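Local coordinates for CRISPR-associated protein, Cse1 family (Acidimicrobium ferrooxidans, PDB 4H3T) that probably serves as the large Cse1 subunit of a type I-E CRISPR Cascade complex, which recognises invading DNA, at residues L59-A64 and L216-W221. The protein carries 1 engineered substitution. Sequence-based numbering, arbitrary orientation.
Sequences LVLALA and LNLVPW
Leu61 lays its forked end against the CB of Asn217 and the branch point of Leu218. Both of its methyls touch Asn217, CD2 at 3.6 Å and CD1 at 3.7 Å from Asn217 CB. The two side chains cross at about a right angle. CD2 of Leu61 also lies 3.9 Å from CG of Leu218. One helical turn on, Ala64 meets the two methyls of the same fork. Ala64 CB sits 3.9 Å from both CD1 and CD2 of Leu218, so the leucine fork straddles the alanine methyl. Leu218 CD2 lies against both Leu61 CD2 and Ala64 CB. Leu218 has CG anti to its carbonyl carbon (chi1 -73°), which carries the fork toward helix 52-68. The contact thus joins the Leu61 and Ala64 side of that helix to the chain leaving helix 210-217, where Leu218 is the centre of an inverse gamma turn. With an alanine at Leu218, Leu61 CD2 and Ala64 CB would probably lose the fork as a partner, opening a gap between this side of the helix and the turn. The amide of Asn217 is buried but satisfied elsewhere. Its ND2 donates to the carbonyl oxygens of Thr213 and Pro205, and its OD1 pairs with NE2 of His300. On the helix side, Phe36 of helix 32-37 also packs on Ala64.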
# COMPACT_ATOMS: atom_id res chain seq x y z
N LEU A 59 -3.76 -12.04 -5.10
CA LEU A 59 -4.05 -13.18 -5.99
C LEU A 59 -3.61 -14.49 -5.35
O LEU A 59 -4.31 -15.51 -5.37
CB LEU A 59 -3.31 -12.99 -7.33
CG LEU A 59 -3.26 -14.28 -8.24
CD1 LEU A 59 -4.59 -14.55 -8.73
CD2 LEU A 59 -2.36 -14.05 -9.48
N VAL A 60 -2.38 -14.49 -4.87
CA VAL A 60 -1.77 -15.66 -4.24
C VAL A 60 -2.51 -16.03 -2.92
O VAL A 60 -2.72 -17.22 -2.66
CB VAL A 60 -0.23 -15.51 -4.06
CG1 VAL A 60 0.37 -16.68 -3.29
CG2 VAL A 60 0.43 -15.47 -5.43
N LEU A 61 -3.00 -15.08 -2.18
CA LEU A 61 -3.79 -15.39 -0.96
C LEU A 61 -5.14 -16.04 -1.30
O LEU A 61 -5.56 -16.93 -0.61
CB LEU A 61 -4.03 -14.12 -0.18
CG LEU A 61 -2.82 -13.55 0.59
CD1 LEU A 61 -3.11 -12.10 1.05
CD2 LEU A 61 -2.42 -14.45 1.77
N ALA A 62 -5.84 -15.55 -2.35
CA ALA A 62 -7.08 -16.18 -2.77
C ALA A 62 -6.82 -17.63 -3.13
O ALA A 62 -7.62 -18.52 -2.81
CB ALA A 62 -7.68 -15.44 -3.96
N LEU A 63 -5.71 -17.88 -3.83
CA LEU A 63 -5.33 -19.26 -4.22
C LEU A 63 -5.01 -20.12 -2.96
O LEU A 63 -5.44 -21.27 -2.87
CB LEU A 63 -4.10 -19.05 -5.06
CG LEU A 63 -3.61 -19.97 -6.14
CD1 LEU A 63 -4.71 -20.96 -6.70
CD2 LEU A 63 -3.03 -19.09 -7.23
N ALA A 64 -4.32 -19.52 -1.94
CA ALA A 64 -4.01 -20.23 -0.69
C ALA A 64 -5.26 -20.70 0.04
O ALA A 64 -5.32 -21.87 0.41
CB ALA A 64 -3.17 -19.37 0.23
N LEU A 216 0.66 -14.87 7.80
CA LEU A 216 0.31 -13.63 8.53
C LEU A 216 -0.91 -12.97 7.92
O LEU A 216 -1.59 -12.23 8.64
CB LEU A 216 1.49 -12.63 8.51
CG LEU A 216 2.71 -13.16 9.33
CD1 LEU A 216 3.99 -12.35 9.04
CD2 LEU A 216 2.41 -13.13 10.81
N ASN A 217 -1.16 -13.18 6.60
CA ASN A 217 -2.28 -12.58 5.88
C ASN A 217 -3.50 -13.49 5.75
O ASN A 217 -4.58 -13.00 5.32
CB ASN A 217 -1.83 -12.12 4.48
CG ASN A 217 -1.06 -10.86 4.52
OD1 ASN A 217 -1.65 -9.82 4.54
ND2 ASN A 217 0.26 -10.93 4.64
N LEU A 218 -3.34 -14.78 6.06
CA LEU A 218 -4.42 -15.76 5.97
C LEU A 218 -5.20 -15.75 7.25
O LEU A 218 -5.23 -16.70 8.00
CB LEU A 218 -3.91 -17.14 5.61
CG LEU A 218 -3.47 -17.29 4.15
CD1 LEU A 218 -2.58 -18.53 4.04
CD2 LEU A 218 -4.64 -17.31 3.21
N VAL A 219 -5.97 -14.68 7.42
CA VAL A 219 -6.81 -14.54 8.58
C VAL A 219 -7.86 -15.70 8.57
O VAL A 219 -8.59 -15.88 7.55
CB VAL A 219 -7.53 -13.16 8.60
CG1 VAL A 219 -8.36 -13.01 9.87
CG2 VAL A 219 -6.55 -11.98 8.43
N PRO A 220 -8.00 -16.45 9.67
CA PRO A 220 -8.99 -17.53 9.67
C PRO A 220 -10.42 -16.99 9.52
O PRO A 220 -10.73 -15.89 10.00
CB PRO A 220 -8.75 -18.21 11.01
CG PRO A 220 -7.31 -18.04 11.24
CD PRO A 220 -7.13 -16.57 10.84
N TRP A 221 -11.29 -17.79 8.83
CA TRP A 221 -12.68 -17.42 8.55
C TRP A 221 -13.49 -17.15 9.85
O TRP A 221 -14.41 -16.35 9.83
CB TRP A 221 -13.37 -18.53 7.76
CG TRP A 221 -12.76 -18.80 6.42
CD1 TRP A 221 -12.00 -17.97 5.66
CD2 TRP A 221 -12.80 -20.05 5.73
NE1 TRP A 221 -11.58 -18.61 4.52
CE2 TRP A 221 -12.14 -19.86 4.50
CE3 TRP A 221 -13.44 -21.28 5.98
CZ2 TRP A 221 -12.00 -20.89 3.58
CZ3 TRP A 221 -13.31 -22.29 5.05
CH2 TRP A 221 -12.55 -22.11 3.89